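NAD dependent epimerase/dehydratase family (uncultured archaeon MedDCM-OCT-S05-C57, PDB 5Y1F) binds NAD+ in a Rossmann fold and, as a monomeric L-threonine dehydrogenase, probably oxidises L-threonine at its hydroxyl-bearing carbon. Local coordinates at residues 22-27 and 33-38; 43-48 and 58-63; 150-155 and 159-164. One frame throughout, in Å; residues are numbered along the deposited sequence.

Contact 1 (22-27 and 33-38). With NAD (nicotinamide-adenine-dinucleotide), chain B.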
# COMPACT_ATOMS: atom_id res chain seq x y z
N ILE A 22 -11.34 -14.18 -7.17
CA ILE A 22 -10.76 -12.99 -6.53
C ILE A 22 -10.39 -12.02 -7.64
O ILE A 22 -9.72 -12.38 -8.60
CB ILE A 22 -9.53 -13.40 -5.72
CG1 ILE A 22 -9.91 -14.36 -4.58
CG2 ILE A 22 -8.87 -12.16 -5.15
CD1 ILE A 22 -8.72 -14.98 -3.84
N LEU A 23 -10.77 -10.76 -7.46
CA LEU A 23 -10.34 -9.63 -8.27
C LEU A 23 -9.32 -8.76 -7.54
O LEU A 23 -9.52 -8.47 -6.35
CB LEU A 23 -11.55 -8.77 -8.63
CG LEU A 23 -11.34 -7.55 -9.50
CD1 LEU A 23 -10.89 -7.96 -10.89
CD2 LEU A 23 -12.63 -6.74 -9.57
N VAL A 24 -8.29 -8.32 -8.25
CA VAL A 24 -7.35 -7.35 -7.72
C VAL A 24 -7.44 -6.10 -8.57
O VAL A 24 -7.10 -6.14 -9.78
CB VAL A 24 -5.90 -7.87 -7.75
CG1 VAL A 24 -4.97 -6.82 -7.15
CG2 VAL A 24 -5.80 -9.20 -6.99
N THR A 25 -7.93 -4.98 -8.03
CA THR A 25 -7.85 -3.70 -8.73
C THR A 25 -6.48 -3.05 -8.45
O THR A 25 -5.77 -3.45 -7.52
CB THR A 25 -8.99 -2.72 -8.34
OG1 THR A 25 -8.62 -2.18 -7.07
CG2 THR A 25 -10.36 -3.37 -8.30
N GLY A 26 -6.08 -2.13 -9.30
CA GLY A 26 -4.77 -1.55 -9.19
C GLY A 26 -3.66 -2.58 -9.33
O GLY A 26 -2.58 -2.42 -8.73
N ALA A 27 -3.93 -3.64 -10.12
CA ALA A 27 -3.08 -4.81 -10.12
C ALA A 27 -1.69 -4.59 -10.67
O ALA A 27 -0.82 -5.40 -10.33
CB ALA A 27 -3.74 -5.95 -10.89
N THR A 33 1.61 -5.81 -8.21
CA THR A 33 2.61 -6.63 -8.90
C THR A 33 2.95 -7.87 -8.08
O THR A 33 3.10 -8.99 -8.62
CB THR A 33 3.86 -5.77 -9.22
OG1 THR A 33 3.51 -4.80 -10.24
CG2 THR A 33 5.04 -6.64 -9.73
N GLU A 34 3.06 -7.71 -6.78
CA GLU A 34 3.44 -8.79 -5.90
C GLU A 34 2.25 -9.49 -5.28
O GLU A 34 2.31 -10.71 -5.04
CB GLU A 34 4.41 -8.28 -4.85
CG GLU A 34 5.61 -7.62 -5.59
CD GLU A 34 6.88 -7.57 -4.82
OE1 GLU A 34 7.55 -6.54 -4.87
OE2 GLU A 34 7.26 -8.60 -4.24
N LEU A 35 1.16 -8.77 -5.02
CA LEU A 35 -0.01 -9.40 -4.45
C LEU A 35 -0.68 -10.38 -5.39
O LEU A 35 -1.10 -11.46 -4.96
CB LEU A 35 -1.05 -8.36 -4.05
CG LEU A 35 -2.27 -8.92 -3.33
CD1 LEU A 35 -1.94 -9.52 -2.00
CD2 LEU A 35 -3.30 -7.81 -3.16
N VAL A 36 -0.74 -10.06 -6.69
CA VAL A 36 -1.29 -11.00 -7.66
C VAL A 36 -0.55 -12.34 -7.60
O VAL A 36 -1.19 -13.40 -7.53
CB VAL A 36 -1.29 -10.42 -9.07
CG1 VAL A 36 -1.61 -11.48 -10.09
CG2 VAL A 36 -2.28 -9.27 -9.15
N LEU A 37 0.78 -12.30 -7.58
CA LEU A 37 1.55 -13.52 -7.47
C LEU A 37 1.25 -14.27 -6.20
O LEU A 37 1.06 -15.51 -6.24
CB LEU A 37 3.05 -13.21 -7.54
CG LEU A 37 4.00 -14.42 -7.38
CD1 LEU A 37 3.70 -15.49 -8.42
CD2 LEU A 37 5.46 -13.99 -7.40
N ALA A 38 1.23 -13.60 -5.06
CA ALA A 38 0.98 -14.27 -3.82
C ALA A 38 -0.40 -14.92 -3.82
O ALA A 38 -0.57 -16.02 -3.28
CB ALA A 38 1.13 -13.30 -2.66
PA NAD B . 0.37 2.35 -7.26
O1A NAD B . 1.71 1.64 -7.54
O2A NAD B . 0.23 3.81 -7.74
O5B NAD B . -0.78 1.42 -7.93
C5B NAD B . -2.09 1.93 -8.09
C4B NAD B . -2.63 1.42 -9.40
O4B NAD B . -3.91 2.07 -9.49
C3B NAD B . -1.82 1.84 -10.61
O3B NAD B . -1.43 0.69 -11.31
C2B NAD B . -2.79 2.72 -11.41
O2B NAD B . -2.76 2.54 -12.84
C1B NAD B . -4.14 2.30 -10.86
N9A NAD B . -5.14 3.37 -11.06
C8A NAD B . -4.95 4.70 -10.94
N7A NAD B . -6.05 5.36 -11.29
C5A NAD B . -6.93 4.43 -11.66
C6A NAD B . -8.30 4.47 -12.17
N6A NAD B . -8.95 5.64 -12.36
N1A NAD B . -8.91 3.31 -12.41
C2A NAD B . -8.27 2.16 -12.28
N3A NAD B . -7.03 2.04 -11.81
C4A NAD B . -6.34 3.14 -11.50
O3 NAD B . -0.03 2.31 -5.71
PN NAD B . 0.45 1.22 -4.62
O1N NAD B . 0.51 -0.18 -5.24
O2N NAD B . 1.72 1.72 -3.95
O5D NAD B . -0.78 1.32 -3.57
C5D NAD B . -1.85 0.44 -3.67
C4D NAD B . -2.77 0.77 -2.49
O4D NAD B . -2.01 0.73 -1.26
C3D NAD B . -3.40 2.15 -2.59
O3D NAD B . -4.68 2.13 -1.90
C2D NAD B . -2.46 3.00 -1.72
O2D NAD B . -3.15 4.16 -1.19
C1D NAD B . -2.10 1.99 -0.61
N1N NAD B . -0.83 2.33 0.06
C2N NAD B . 0.39 2.14 -0.53
C3N NAD B . 1.55 2.48 0.13
C7N NAD B . 2.94 2.25 -0.46
O7N NAD B . 3.90 2.63 0.17
N7N NAD B . 3.08 1.62 -1.59
C4N NAD B . 1.48 3.01 1.41
C5N NAD B . 0.23 3.24 1.98
C6N NAD B . -0.90 2.89 1.28
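V24 and A27 meet V36 where the first strand of the Rossmann beta-alpha-beta unit passes through its glycine-rich turn into helix 30-43. Most of the meeting centres on one methyl, V36 CG2. With V36 CG1 anti to the backbone N (chi1 169°), CG2 is left anti to the carbonyl carbon, where it meets both residues of the other segment. It lies 4.0 Å from A27 CB and sits over the fork of V24, about equally near CB and both methyls, 4.1 Å from V24 CG2; the two valine side chains cross obliquely. V24 CG1 also makes a looser approach to L35 CD2 at 4.4 Å. Beta-branched V24 suits a strand, V36 gives the helix a compact apolar surface, and the small A27 methyl lets the turn come close to V36. L35 also packs on Y87 of strand 83-88 and on I233. T33, on the more open side of the helix, spends its hydroxyl on the carbonyl of G29 in the turn. G26 has positive phi (61°), which favours glycine, and a side chain here would run into the cofactor's adenosine ribose: G26 CA already lies 3.7 Å from NAD C4B.

Contact 2 (43-48 and 58-63)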
# COMPACT_ATOMS: atom_id res chain seq x y z
N TYR A 43 -4.15 -19.50 -3.84
CA TYR A 43 -5.50 -19.95 -4.24
C TYR A 43 -5.54 -20.72 -5.52
O TYR A 43 -6.56 -21.36 -5.79
CB TYR A 43 -6.43 -18.76 -4.34
CG TYR A 43 -6.68 -18.14 -3.03
CD1 TYR A 43 -6.15 -16.91 -2.70
CD2 TYR A 43 -7.47 -18.78 -2.08
CE1 TYR A 43 -6.42 -16.32 -1.48
CE2 TYR A 43 -7.72 -18.20 -0.84
CZ TYR A 43 -7.21 -16.95 -0.58
OH TYR A 43 -7.51 -16.31 0.60
N GLY A 44 -4.49 -20.64 -6.33
CA GLY A 44 -4.44 -21.22 -7.66
C GLY A 44 -4.58 -20.14 -8.69
O GLY A 44 -5.35 -19.19 -8.55
N ASN A 45 -3.85 -20.24 -9.78
CA ASN A 45 -3.83 -19.18 -10.76
C ASN A 45 -5.21 -18.94 -11.36
O ASN A 45 -5.59 -17.79 -11.60
CB ASN A 45 -2.78 -19.40 -11.86
CG ASN A 45 -1.37 -19.26 -11.35
OD1 ASN A 45 -0.58 -18.47 -11.88
ND2 ASN A 45 -1.03 -20.01 -10.34
N ASP A 46 -6.02 -19.97 -11.54
CA ASP A 46 -7.32 -19.80 -12.18
C ASP A 46 -8.33 -18.99 -11.39
O ASP A 46 -9.46 -18.76 -11.85
CB ASP A 46 -7.95 -21.15 -12.64
CG ASP A 46 -8.22 -22.15 -11.51
OD1 ASP A 46 -7.55 -22.11 -10.45
OD2 ASP A 46 -8.88 -23.18 -11.83
N LYS A 47 -7.98 -18.70 -10.14
CA LYS A 47 -8.90 -18.01 -9.26
C LYS A 47 -8.70 -16.52 -9.24
O LYS A 47 -9.51 -15.85 -8.64
CB LYS A 47 -8.84 -18.56 -7.84
CG LYS A 47 -9.19 -20.04 -7.76
CD LYS A 47 -10.61 -20.31 -8.19
CE LYS A 47 -10.69 -20.79 -9.62
NZ LYS A 47 -11.91 -20.30 -10.32
N ILE A 48 -7.67 -16.00 -9.88
CA ILE A 48 -7.31 -14.61 -9.73
C ILE A 48 -7.45 -13.81 -11.00
O ILE A 48 -6.97 -14.24 -12.07
CB ILE A 48 -5.83 -14.49 -9.26
CG1 ILE A 48 -5.54 -15.43 -8.09
CG2 ILE A 48 -5.52 -13.03 -8.94
CD1 ILE A 48 -6.42 -15.25 -6.89
N ASN A 58 2.83 -8.38 -21.60
CA ASN A 58 3.46 -9.71 -21.39
C ASN A 58 3.17 -10.38 -20.04
O ASN A 58 4.06 -10.52 -19.20
CB ASN A 58 4.98 -9.61 -21.58
CG ASN A 58 5.37 -9.55 -23.04
OD1 ASN A 58 5.72 -8.49 -23.56
ND2 ASN A 58 5.31 -10.70 -23.71
N TYR A 59 1.95 -10.87 -19.86
CA TYR A 59 1.30 -10.87 -18.54
C TYR A 59 0.58 -12.18 -18.26
O TYR A 59 -0.29 -12.58 -19.04
CB TYR A 59 0.31 -9.69 -18.47
CG TYR A 59 -0.20 -9.41 -17.07
CD1 TYR A 59 0.62 -8.83 -16.12
CD2 TYR A 59 -1.53 -9.67 -16.72
CE1 TYR A 59 0.16 -8.53 -14.85
CE2 TYR A 59 -1.98 -9.46 -15.41
CZ TYR A 59 -1.12 -8.86 -14.49
OH TYR A 59 -1.50 -8.61 -13.18
N HIS A 60 0.96 -12.85 -17.18
CA HIS A 60 0.51 -14.20 -16.87
C HIS A 60 -0.52 -14.15 -15.73
O HIS A 60 -0.38 -14.78 -14.67
CB HIS A 60 1.73 -15.09 -16.51
CG HIS A 60 1.44 -16.56 -16.43
ND1 HIS A 60 0.82 -17.27 -17.44
CD2 HIS A 60 1.67 -17.45 -15.43
CE1 HIS A 60 0.69 -18.53 -17.07
NE2 HIS A 60 1.19 -18.66 -15.85
N CYS A 61 -1.54 -13.34 -15.95
CA CYS A 61 -2.76 -13.44 -15.19
C CYS A 61 -3.87 -13.00 -16.17
O CYS A 61 -3.67 -12.11 -16.98
CB CYS A 61 -2.68 -12.56 -13.93
SG CYS A 61 -4.03 -12.71 -12.82
N LYS A 62 -5.03 -13.58 -16.05
CA LYS A 62 -6.19 -13.02 -16.71
C LYS A 62 -6.39 -11.57 -16.26
O LYS A 62 -6.26 -11.25 -15.05
CB LYS A 62 -7.44 -13.82 -16.40
CG LYS A 62 -8.68 -13.32 -17.11
CD LYS A 62 -9.76 -14.40 -17.20
CE LYS A 62 -11.18 -13.88 -16.95
NZ LYS A 62 -11.88 -13.28 -18.13
N PHE A 63 -6.70 -10.74 -17.22
CA PHE A 63 -6.72 -9.30 -17.03
C PHE A 63 -8.00 -8.71 -17.61
O PHE A 63 -8.41 -9.07 -18.74
CB PHE A 63 -5.50 -8.65 -17.65
CG PHE A 63 -5.39 -7.18 -17.37
CD1 PHE A 63 -4.67 -6.72 -16.26
CD2 PHE A 63 -6.00 -6.22 -18.17
CE1 PHE A 63 -4.53 -5.37 -16.03
CE2 PHE A 63 -5.91 -4.90 -17.89
CZ PHE A 63 -5.10 -4.45 -16.87
O HOH W 1 -5.84 -15.73 -14.02
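N45 and I48 face H60, C61 and K62 across a small surface contact, bridged largely by water. The 43-48 segment starts at the end of helix 30-43, where Y43 lays its ring against I22. G44 then leaves the helix with phi 105°; a side chain there would jam against the carbonyl of the preceding residue, so glycine is called for. N45 opens a short 3-10 turn, its side chain pointing toward the 58-63 segment and lying near H60; both are polar residues suited to this exposed rim. The turn is tied by K47 N to G44 O and by I48 N to N45 O, while D46 points away from the other segment. I48 ends the walk and is buried. Its CG2, anti to the backbone N (chi1 -48° for CG1), comes to 4.2 Å from C61 SG, while its other branch heads off toward I22. The C61 thiol, itself anti to its backbone N (chi1 -174°), also rests 3.4 Å from I48 O; small and only mildly polar, cysteine can face a methyl and a carbonyl together. Beside it a water accepts from K62 N at 3.1 Å and donates toward I48 O at 2.7 Å. N45 O is a longer acceptor, but more acceptors surround this water than it has protons, so the sharing is uncertain. K62 sets out toward 43-48, but its end leads away, to a long, weak ion pair with E64. The water joins the beginnings of strands 48-52 and 62-65, side-by-side parallel strands of the Rossmann sheet.

Contact 3 (150-155 and 159-164). With NAD (nicotinamide-adenine-dinucleotide), chain B.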
# COMPACT_ATOMS: atom_id res chain seq x y z
N LEU A 150 -7.87 12.03 13.44
CA LEU A 150 -7.31 11.96 12.09
C LEU A 150 -7.50 13.28 11.36
O LEU A 150 -8.59 13.57 10.83
CB LEU A 150 -7.95 10.81 11.32
CG LEU A 150 -7.91 9.46 12.01
CD1 LEU A 150 -8.65 8.43 11.20
CD2 LEU A 150 -6.52 8.97 12.35
N ASN A 151 -6.47 14.10 11.40
CA ASN A 151 -6.49 15.42 10.78
C ASN A 151 -5.33 15.57 9.82
O ASN A 151 -4.38 16.31 10.04
CB ASN A 151 -6.45 16.51 11.86
CG ASN A 151 -7.68 16.47 12.76
OD1 ASN A 151 -7.56 16.23 13.98
ND2 ASN A 151 -8.82 16.70 12.19
N PRO A 152 -5.36 14.82 8.75
CA PRO A 152 -4.27 14.83 7.80
C PRO A 152 -4.09 16.16 7.12
O PRO A 152 -5.08 16.88 6.87
CB PRO A 152 -4.68 13.77 6.78
CG PRO A 152 -6.11 13.67 6.87
CD PRO A 152 -6.41 13.88 8.33
N LYS A 153 -2.86 16.41 6.70
CA LYS A 153 -2.49 17.64 6.00
C LYS A 153 -2.25 17.41 4.52
O LYS A 153 -1.57 18.24 3.87
CB LYS A 153 -1.20 18.20 6.62
CG LYS A 153 -1.30 18.58 8.08
CD LYS A 153 -2.38 19.61 8.30
CE LYS A 153 -2.31 20.22 9.69
NZ LYS A 153 -2.26 21.71 9.66
N THR A 154 -2.77 16.35 3.95
CA THR A 154 -2.74 16.15 2.51
C THR A 154 -4.11 15.79 2.02
O THR A 154 -4.92 15.19 2.73
CB THR A 154 -1.75 15.03 2.11
OG1 THR A 154 -2.17 13.74 2.64
CG2 THR A 154 -0.37 15.34 2.63
N VAL A 155 -4.32 16.05 0.72
CA VAL A 155 -5.52 15.64 0.05
C VAL A 155 -5.69 14.11 0.14
O VAL A 155 -6.76 13.61 0.39
CB VAL A 155 -5.50 16.09 -1.45
CG1 VAL A 155 -6.72 15.57 -2.17
CG2 VAL A 155 -5.38 17.63 -1.55
N THR A 159 -8.63 11.68 1.74
CA THR A 159 -9.35 10.60 1.03
C THR A 159 -9.28 9.30 1.80
O THR A 159 -10.24 8.53 1.78
CB THR A 159 -8.91 10.35 -0.43
OG1 THR A 159 -7.63 9.67 -0.52
CG2 THR A 159 -8.93 11.64 -1.29
N LYS A 160 -8.17 9.05 2.45
CA LYS A 160 -8.03 7.81 3.20
C LYS A 160 -8.87 7.81 4.47
O LYS A 160 -9.39 6.75 4.85
CB LYS A 160 -6.58 7.46 3.47
CG LYS A 160 -5.77 7.09 2.24
CD LYS A 160 -6.37 5.91 1.46
CE LYS A 160 -5.37 5.27 0.53
NZ LYS A 160 -5.91 4.08 -0.17
N VAL A 161 -8.93 8.94 5.17
CA VAL A 161 -9.81 9.04 6.32
C VAL A 161 -11.26 8.81 5.91
O VAL A 161 -12.00 8.02 6.54
CB VAL A 161 -9.68 10.41 7.02
CG1 VAL A 161 -10.74 10.57 8.07
CG2 VAL A 161 -8.29 10.54 7.63
N LYS A 162 -11.71 9.52 4.88
CA LYS A 162 -13.07 9.31 4.39
C LYS A 162 -13.28 7.87 3.99
O LYS A 162 -14.37 7.31 4.18
CB LYS A 162 -13.32 10.26 3.23
CG LYS A 162 -13.30 11.71 3.66
CD LYS A 162 -14.53 12.04 4.49
CE LYS A 162 -15.02 13.48 4.34
NZ LYS A 162 -14.34 14.44 5.26
N GLY A 163 -12.26 7.26 3.36
CA GLY A 163 -12.40 5.89 2.95
C GLY A 163 -12.52 4.91 4.13
O GLY A 163 -13.30 3.98 4.10
N GLU A 164 -11.71 5.11 5.18
CA GLU A 164 -11.84 4.28 6.38
C GLU A 164 -13.26 4.36 6.91
O GLU A 164 -13.86 3.35 7.31
CB GLU A 164 -10.89 4.76 7.48
CG GLU A 164 -9.41 4.44 7.24
CD GLU A 164 -8.50 4.85 8.37
OE1 GLU A 164 -7.27 4.71 8.21
OE2 GLU A 164 -8.98 5.23 9.45
PA NAD B . 0.37 2.35 -7.26
O1A NAD B . 1.71 1.64 -7.54
O2A NAD B . 0.23 3.81 -7.74
O5B NAD B . -0.78 1.42 -7.93
C5B NAD B . -2.09 1.93 -8.09
C4B NAD B . -2.63 1.42 -9.40
O4B NAD B . -3.91 2.07 -9.49
C3B NAD B . -1.82 1.84 -10.61
O3B NAD B . -1.43 0.69 -11.31
C2B NAD B . -2.79 2.72 -11.41
O2B NAD B . -2.76 2.54 -12.84
C1B NAD B . -4.14 2.30 -10.86
N9A NAD B . -5.14 3.37 -11.06
C8A NAD B . -4.95 4.70 -10.94
N7A NAD B . -6.05 5.36 -11.29
C5A NAD B . -6.93 4.43 -11.66
C6A NAD B . -8.30 4.47 -12.17
N6A NAD B . -8.95 5.64 -12.36
N1A NAD B . -8.91 3.31 -12.41
C2A NAD B . -8.27 2.16 -12.28
N3A NAD B . -7.03 2.04 -11.81
C4A NAD B . -6.34 3.14 -11.50
O3 NAD B . -0.03 2.31 -5.71
PN NAD B . 0.45 1.22 -4.62
O1N NAD B . 0.51 -0.18 -5.24
O2N NAD B . 1.72 1.72 -3.95
O5D NAD B . -0.78 1.32 -3.57
C5D NAD B . -1.85 0.44 -3.67
C4D NAD B . -2.77 0.77 -2.49
O4D NAD B . -2.01 0.73 -1.26
C3D NAD B . -3.40 2.15 -2.59
O3D NAD B . -4.68 2.13 -1.90
C2D NAD B . -2.46 3.00 -1.72
O2D NAD B . -3.15 4.16 -1.19
C1D NAD B . -2.10 1.99 -0.61
N1N NAD B . -0.83 2.33 0.06
C2N NAD B . 0.39 2.14 -0.53
C3N NAD B . 1.55 2.48 0.13
C7N NAD B . 2.94 2.25 -0.46
O7N NAD B . 3.90 2.63 0.17
N7N NAD B . 3.08 1.62 -1.59
C4N NAD B . 1.48 3.01 1.41
C5N NAD B . 0.23 3.24 1.98
C6N NAD B . -0.90 2.89 1.28
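The E164 carboxylate is the flat group here, and L150 CD1 comes obliquely over one face of it, 3.7 Å from E164 OE2, the two side chains crossing at about a right angle. The carboxylate's polar needs are met by R182, in a salt bridge, and by S130 and N252. P152, a puckered ring, offers its CG and CD together to V161 CG2, each at 3.9 Å. That same methyl touches L150 CB at 3.7 Å: chi1 171° puts V161 CG1 anti to N and turns CG2, anti to the carbonyl carbon, to leucine and proline. T154 is the N-cap, its hydroxyl taking G157 N, and T159 N bonds V155 O (3.0 Å, N-H...O 160°) in the first turn. K160, bent at chi2 (-57°) and then extended, donates from NZ to NAD O3D at 2.9 Å and, weakly, to O2D; P129 O is a third partner. A methionine in its place would probably leave both ribose hydroxyls and P129 O without this donor. Y156 and K160 form the YxxxK pattern of short-chain dehydrogenases. V155 and T159 pack helix 155-174 on C104 of helix 101-122, while E164 reaches strand 178-187 through R182.

How the contacts relate
Along the chain the three contacts follow in series. Contacts 1 and 2 are neighbours, their centres 9 Å apart. Contact 1 lies in the first beta-alpha-beta unit, strand 21-25, helix 30-43 and strand 48-52; contact 2 joins that unit's helix-to-strand connection to the start of strand 62-65, the next strand of the same sheet. They touch through a probable hydrogen bond from I22 N to K47 O (2.9 Å) and through packing of V36 on C61. Contact 3 lies on the opposite side of the chain's centre, about 24 Å from contact 1 and 33 Å from contact 2, centre to centre. Contacts 1 and 3 do not touch, yet both reach NAD, at its adenosine and nicotinamide riboses. One NAD thus links parts of the fold on opposite sides of the chain's centre.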